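Local coordinates for protein endosialidase (Enterobacteria phage phi92, PDB 4HIZ) that probably hydrolyses alpha-2,8- and alpha-2,9-linked polysialic acid as the trimeric endosialidase of bacteriophage phi92, at residues G155-A160 / G209-D214; E176-P181 / S269-T274. All blocks are in the same frame, centred on the assembly; numbering follows the deposited sequence. Where two conformers were deposited one is given.

Contact 1: G155-A160 / G209-D214; sequences GNRLYA and GLKVGD. With EDO (1,2-ethanediol), chain K.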
loop_
_atom_site.group_PDB
_atom_site.type_symbol
_atom_site.label_atom_id
_atom_site.label_comp_id
_atom_site.label_asym_id
_atom_site.label_seq_id
_atom_site.Cartn_x
_atom_site.Cartn_y
_atom_site.Cartn_z
ATOM N N GLY A 155 9.256 -24.631 -25.263
ATOM C CA GLY A 155 9.577 -25.938 -24.698
ATOM C C GLY A 155 9.713 -25.934 -23.177
ATOM O O GLY A 155 10.676 -26.494 -22.621
ATOM N N ASN A 156 8.751 -25.303 -22.502
ATOM C CA ASN A 156 8.771 -25.172 -21.034
ATOM C C ASN A 156 10.006 -24.486 -20.434
ATOM O O ASN A 156 10.303 -24.678 -19.252
ATOM C CB ASN A 156 8.501 -26.547 -20.367
ATOM C CG ASN A 156 7.127 -27.048 -20.706
ATOM O OD1 ASN A 156 6.148 -26.284 -20.592
ATOM N ND2 ASN A 156 7.021 -28.309 -21.165
ATOM N N ARG A 157 10.702 -23.671 -21.230
ATOM C CA ARG A 157 11.736 -22.798 -20.685
ATOM C C ARG A 157 11.428 -21.341 -21.020
ATOM O O ARG A 157 10.882 -21.035 -22.101
ATOM C CB ARG A 157 13.104 -23.122 -21.305
ATOM C CG ARG A 157 13.584 -24.574 -21.052
ATOM C CD ARG A 157 15.038 -24.804 -21.563
ATOM N NE ARG A 157 15.994 -23.934 -20.880
ATOM C CZ ARG A 157 16.519 -24.171 -19.675
ATOM N NH1 ARG A 157 16.208 -25.274 -19.000
ATOM N NH2 ARG A 157 17.393 -23.315 -19.153
ATOM N N LEU A 158 11.833 -20.441 -20.126
ATOM C CA LEU A 158 11.853 -19.018 -20.444
ATOM C C LEU A 158 13.094 -18.693 -21.268
ATOM O O LEU A 158 14.202 -19.075 -20.899
ATOM C CB LEU A 158 11.949 -18.244 -19.130
ATOM C CG LEU A 158 11.830 -16.719 -19.264
ATOM C CD1 LEU A 158 10.425 -16.282 -19.816
ATOM C CD2 LEU A 158 12.119 -15.996 -17.903
ATOM N N TYR A 159 12.924 -17.955 -22.359
ATOM C CA TYR A 159 14.052 -17.478 -23.139
ATOM C C TYR A 159 13.985 -15.964 -23.213
ATOM O O TYR A 159 12.913 -15.410 -23.372
ATOM C CB TYR A 159 14.003 -18.059 -24.565
ATOM C CG TYR A 159 14.573 -19.457 -24.626
ATOM C CD1 TYR A 159 15.955 -19.667 -24.758
ATOM C CD2 TYR A 159 13.739 -20.570 -24.500
ATOM C CE1 TYR A 159 16.492 -20.986 -24.767
ATOM C CE2 TYR A 159 14.259 -21.895 -24.522
ATOM C CZ TYR A 159 15.623 -22.079 -24.633
ATOM O OH TYR A 159 16.135 -23.347 -24.645
ATOM N N ALA A 160 15.132 -15.311 -23.118
ATOM C CA ALA A 160 15.161 -13.864 -23.255
ATOM C C ALA A 160 16.474 -13.461 -23.925
ATOM O O ALA A 160 17.528 -14.049 -23.628
ATOM C CB ALA A 160 15.035 -13.186 -21.873
ATOM N N GLY A 209 12.040 -29.958 -20.555
ATOM C CA GLY A 209 12.739 -28.709 -20.807
ATOM C C GLY A 209 13.874 -28.426 -19.849
ATOM O O GLY A 209 14.386 -27.316 -19.819
ATOM N N LEU A 210 14.280 -29.413 -19.056
ATOM C CA LEU A 210 15.336 -29.189 -18.065
ATOM C C LEU A 210 16.749 -29.353 -18.660
ATOM O O LEU A 210 16.943 -30.069 -19.647
ATOM C CB LEU A 210 15.177 -30.150 -16.874
ATOM C CG LEU A 210 13.794 -30.140 -16.225
ATOM C CD1 LEU A 210 13.609 -31.338 -15.266
ATOM C CD2 LEU A 210 13.618 -28.840 -15.485
ATOM N N LYS A 211 17.709 -28.691 -18.029
ATOM C CA LYS A 211 19.122 -28.830 -18.338
ATOM C C LYS A 211 19.865 -29.246 -17.090
ATOM O O LYS A 211 19.355 -29.094 -15.970
ATOM C CB LYS A 211 19.687 -27.509 -18.862
ATOM C CG LYS A 211 19.138 -27.126 -20.240
ATOM C CD LYS A 211 19.596 -25.740 -20.660
ATOM C CE LYS A 211 19.268 -25.494 -22.149
ATOM N NZ LYS A 211 20.384 -25.924 -23.088
ATOM N N VAL A 212 21.054 -29.810 -17.271
ATOM C CA VAL A 212 21.888 -30.139 -16.129
ATOM C C VAL A 212 22.079 -28.922 -15.211
ATOM O O VAL A 212 22.383 -27.798 -15.682
ATOM C CB VAL A 212 23.263 -30.633 -16.606
ATOM C CG1 VAL A 212 24.195 -30.824 -15.418
ATOM C CG2 VAL A 212 23.101 -31.939 -17.385
ATOM N N GLY A 213 21.900 -29.148 -13.910
ATOM C CA GLY A 213 22.049 -28.093 -12.928
ATOM C C GLY A 213 20.729 -27.439 -12.572
ATOM O O GLY A 213 20.658 -26.707 -11.560
ATOM N N ASP A 214 19.686 -27.676 -13.370
ATOM C CA ASP A 214 18.368 -27.061 -13.038
ATOM C C ASP A 214 17.828 -27.634 -11.732
ATOM O O ASP A 214 18.081 -28.790 -11.382
ATOM C CB ASP A 214 17.367 -27.214 -14.191
ATOM C CG ASP A 214 17.643 -26.245 -15.322
ATOM O OD1 ASP A 214 18.428 -25.285 -15.109
ATOM O OD2 ASP A 214 17.061 -26.418 -16.423
HETATM C C1 EDO K . 14.715 -31.049 -24.058
HETATM O O1 EDO K . 14.175 -31.737 -25.194
HETATM C C2 EDO K . 14.243 -31.690 -22.760
HETATM O O2 EDO K . 12.803 -31.757 -22.662
HETATM O O HOH W 1 18.859 -23.200 -16.705
#

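Contact 2: E176-P181 / S269-T274; sequences ELWSRP and SPWEIT. With FRU (beta-D-fructofuranose), chain G.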
loop_
_atom_site.group_PDB
_atom_site.type_symbol
_atom_site.label_atom_id
_atom_site.label_comp_id
_atom_site.label_asym_id
_atom_site.label_seq_id
_atom_site.Cartn_x
_atom_site.Cartn_y
_atom_site.Cartn_z
ATOM N N GLU A 176 23.044 -11.577 -25.023
ATOM C CA GLU A 176 23.128 -12.951 -24.528
ATOM C C GLU A 176 21.771 -13.572 -24.573
ATOM O O GLU A 176 20.777 -12.904 -24.273
ATOM C CB GLU A 176 23.654 -13.000 -23.087
ATOM C CG GLU A 176 25.121 -12.541 -22.973
ATOM C CD GLU A 176 25.523 -12.168 -21.537
ATOM O OE1 GLU A 176 24.675 -11.676 -20.743
ATOM O OE2 GLU A 176 26.716 -12.374 -21.215
ATOM N N LEU A 177 21.717 -14.857 -24.919
ATOM C CA LEU A 177 20.474 -15.604 -24.785
ATOM C C LEU A 177 20.466 -16.142 -23.350
ATOM O O LEU A 177 21.383 -16.858 -22.971
ATOM C CB LEU A 177 20.422 -16.732 -25.849
ATOM C CG LEU A 177 19.074 -17.492 -25.824
ATOM C CD1 LEU A 177 17.915 -16.616 -26.345
ATOM C CD2 LEU A 177 19.211 -18.805 -26.635
ATOM N N TRP A 178 19.468 -15.751 -22.529
ATOM C CA TRP A 178 19.340 -16.270 -21.165
ATOM C C TRP A 178 18.182 -17.239 -21.143
ATOM O O TRP A 178 17.131 -16.971 -21.758
ATOM C CB TRP A 178 19.026 -15.136 -20.168
ATOM C CG TRP A 178 20.165 -14.193 -19.815
ATOM C CD1 TRP A 178 21.248 -13.835 -20.583
ATOM C CD2 TRP A 178 20.283 -13.460 -18.582
ATOM N NE1 TRP A 178 22.043 -12.931 -19.884
ATOM C CE2 TRP A 178 21.471 -12.685 -18.658
ATOM C CE3 TRP A 178 19.514 -13.408 -17.420
ATOM C CZ2 TRP A 178 21.894 -11.851 -17.614
ATOM C CZ3 TRP A 178 19.937 -12.588 -16.371
ATOM C CH2 TRP A 178 21.097 -11.802 -16.482
ATOM N N SER A 179 18.331 -18.363 -20.442
ATOM C CA SER A 179 17.173 -19.244 -20.276
ATOM C C SER A 179 17.147 -19.934 -18.944
ATOM O O SER A 179 18.170 -20.126 -18.311
ATOM C CB SER A 179 17.054 -20.289 -21.405
ATOM O OG SER A 179 17.944 -21.371 -21.206
ATOM N N ARG A 180 15.924 -20.263 -18.517
ATOM C CA ARG A 180 15.680 -21.039 -17.280
ATOM C C ARG A 180 14.514 -21.935 -17.575
ATOM O O ARG A 180 13.696 -21.632 -18.432
ATOM C CB ARG A 180 15.233 -20.104 -16.119
ATOM C CG ARG A 180 16.365 -19.669 -15.198
ATOM C CD ARG A 180 15.820 -18.719 -14.131
ATOM N NE ARG A 180 16.822 -18.462 -13.094
ATOM C CZ ARG A 180 16.663 -17.523 -12.153
ATOM N NH1 ARG A 180 15.537 -16.786 -12.133
ATOM N NH2 ARG A 180 17.591 -17.357 -11.215
ATOM N N PRO A 181 14.383 -23.031 -16.820
ATOM C CA PRO A 181 13.139 -23.798 -16.935
ATOM C C PRO A 181 11.992 -22.938 -16.390
ATOM O O PRO A 181 12.204 -22.226 -15.403
ATOM C CB PRO A 181 13.384 -24.988 -15.998
ATOM C CG PRO A 181 14.363 -24.504 -14.965
ATOM C CD PRO A 181 15.262 -23.519 -15.737
ATOM N N SER A 269 17.199 -22.052 -10.119
ATOM C CA SER A 269 17.945 -22.637 -11.252
ATOM C C SER A 269 18.891 -21.599 -11.845
ATOM O O SER A 269 18.486 -20.507 -12.125
ATOM C CB SER A 269 16.964 -23.103 -12.342
ATOM O OG SER A 269 16.116 -24.150 -11.876
ATOM N N PRO A 270 20.164 -21.942 -12.038
ATOM C CA PRO A 270 21.038 -20.956 -12.696
ATOM C C PRO A 270 20.537 -20.596 -14.082
ATOM O O PRO A 270 19.988 -21.455 -14.782
ATOM C CB PRO A 270 22.391 -21.676 -12.796
ATOM C CG PRO A 270 22.134 -23.091 -12.457
ATOM C CD PRO A 270 20.890 -23.145 -11.597
ATOM N N TRP A 271 20.732 -19.345 -14.487
ATOM C CA TRP A 271 20.431 -18.982 -15.862
ATOM C C TRP A 271 21.475 -19.645 -16.773
ATOM O O TRP A 271 22.652 -19.624 -16.472
ATOM C CB TRP A 271 20.534 -17.479 -16.030
ATOM C CG TRP A 271 19.450 -16.656 -15.372
ATOM C CD1 TRP A 271 19.548 -15.963 -14.200
ATOM C CD2 TRP A 271 18.152 -16.366 -15.908
ATOM N NE1 TRP A 271 18.363 -15.268 -13.952
ATOM C CE2 TRP A 271 17.512 -15.476 -15.008
ATOM C CE3 TRP A 271 17.482 -16.743 -17.084
ATOM C CZ2 TRP A 271 16.221 -14.996 -15.225
ATOM C CZ3 TRP A 271 16.211 -16.251 -17.313
ATOM C CH2 TRP A 271 15.591 -15.376 -16.385
ATOM N N GLU A 272 21.015 -20.221 -17.861
ATOM C CA GLU A 272 21.951 -20.548 -18.957
ATOM C C GLU A 272 22.151 -19.261 -19.716
ATOM O O GLU A 272 21.179 -18.640 -20.112
ATOM C CB GLU A 272 21.313 -21.574 -19.870
ATOM C CG GLU A 272 22.205 -21.840 -21.094
ATOM C CD GLU A 272 21.441 -22.546 -22.202
ATOM O OE1 GLU A 272 20.390 -22.014 -22.680
ATOM O OE2 GLU A 272 21.871 -23.655 -22.550
ATOM N N ILE A 273 23.401 -18.840 -19.899
ATOM C CA ILE A 273 23.704 -17.533 -20.507
ATOM C C ILE A 273 24.698 -17.773 -21.645
ATOM O O ILE A 273 25.806 -18.281 -21.426
ATOM C CB ILE A 273 24.310 -16.585 -19.463
ATOM C CG1 ILE A 273 23.235 -16.261 -18.403
ATOM C CG2 ILE A 273 24.855 -15.307 -20.101
ATOM C CD1 ILE A 273 23.773 -15.379 -17.295
ATOM N N THR A 274 24.273 -17.453 -22.858
ATOM C CA THR A 274 25.063 -17.746 -24.054
ATOM C C THR A 274 25.261 -16.476 -24.859
ATOM O O THR A 274 24.281 -15.862 -25.270
ATOM C CB THR A 274 24.321 -18.771 -24.941
ATOM O OG1 THR A 274 24.018 -19.954 -24.172
ATOM C CG2 THR A 274 25.181 -19.151 -26.152
HETATM C C1 FRU G . 30.190 -10.431 -17.415
HETATM C C2 FRU G . 28.946 -11.189 -17.537
HETATM C C3 FRU G . 27.839 -10.807 -18.371
HETATM C C4 FRU G . 26.770 -11.754 -17.992
HETATM C C5 FRU G . 27.086 -12.002 -16.546
HETATM C C6 FRU G . 26.457 -13.243 -15.930
HETATM O O1 FRU G . 29.792 -9.445 -16.483
HETATM O O2 FRU G . 29.461 -12.216 -18.488
HETATM O O3 FRU G . 28.086 -10.639 -19.789
HETATM O O4 FRU G . 25.458 -11.135 -18.183
HETATM O O5 FRU G . 28.529 -12.066 -16.457
HETATM O O6 FRU G . 27.074 -14.381 -16.443
HETATM O O HOH W 2 21.385 -19.620 -23.561
#

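Contact 1: G155-A160 / G209-D214
With CG beside its backbone N (chi1 -60°) and a bend at chi3 (61°), Arg157 turns its guanidinium to meet Gly209 and Asp214 with one nitrogen. NH1 gives a nearly straight hydrogen bond to Gly209 O at 2.9 Å, in the carbonyl plane, and a salt bridge to Asp214 OD2, also 2.9 Å, on that oxygen's syn lone pair. Both acceptors lie in the guanidinium plane, which is nearly coplanar with the carboxylate. Water 1 joins Arg157 NH2 to Asp214 OD1. The contact ties the start of strand 157-166, in a four-stranded antiparallel sheet of the catalytic beta-propeller, to the loop entering strand 215-219. There Lys211 to Asp214 form a type II turn, in which Gly213 takes the positive phi. Asp214 OD2 grips the turn as well, accepting Lys211 N at 2.9 Å from above the carboxylate plane. The aliphatic part of Lys211 crosses over one guanidinium face at about a right angle, CD 3.6 Å from Arg157 CZ, while its amino group goes on to Glu272. Gly209 has a positive phi (69°), which favours glycine, and its CA makes a C-H...O contact with Gly155 O at 3.5 Å.

Contact 2: E176-P181 / S269-T274
Strands 176-181 and 272-274 run antiparallel, the axes of these short segments approaching to 4.6 Å, with Leu177-Thr274 and Ser179-Glu272 as hydrogen-bonded pairs and Trp178-Ile273 as the non-hydrogen-bonded pair between them. The pairing makes strand 272-275 the fourth, outer strand of an antiparallel sheet in a beta-propeller, the fold of the sialidases. On the face of Trp178, flat and aliphatic groups are layered. The edge of the Trp178 six-membered ring, led by CE3, comes over one face of Trp271, the planes at 54°. Arg180 takes the opposite face: its chain is extended from CG to NE, carrying CD across the six-membered ring and laying the guanidinium flat on the indole, 9° from parallel, as a cation-pi stack. Arg180 NE is also bonded to Ser269 O at 2.8 Å, which, together with the stack, restrains the rotation of the group. The long, planar cation thus serves both ring and carbonyl. Ile273 lies alongside Trp178, its CG1 3.8 Å from the centroid of the five-membered ring. On the other face, in the conformer given, Ser179 OG donates to Glu272 OE1 at 2.9 Å; water 2 links OE1 to Leu177 O and Thr274 OG1, and OE2 forms a salt bridge with Lys211. Glu176, Trp178 and Ile273 line a glycan pocket, where Tyr146 and Asp138 also hydrogen-bond the fructofuranose. Glu176 grips this sugar with both oxygens, OE2 taking O3 and OE1 taking O4. The indole N-H of Trp178 steadies the carboxylate by a nearly straight bond, NE1 to Glu176 OE1 3.0 Å, approaching from above the carboxylate plane.

Overall arrangement
Both contacts involve the sheet in which strands 157-166 and 172-181 are neighbours, and their centres lie 8 Å apart. Contact 1 is the more buried: there charged and backbone groups fasten an incoming loop without any strand pairing. Contact 2 is partly buried and much larger, combining regular strand pairing with aromatic layers and ending at a sugar-binding pocket. Each uses an arginine differently: Arg157 works mainly through hydrogen bonds in its plane, whereas Arg180 lays a face on an indole while its NE still bonds a carbonyl. The two are joined directly by a salt bridge, Lys211 NZ to Glu272 OE2 at 2.8 Å, while Leu158 and Arg180 probably share a backbone hydrogen bond.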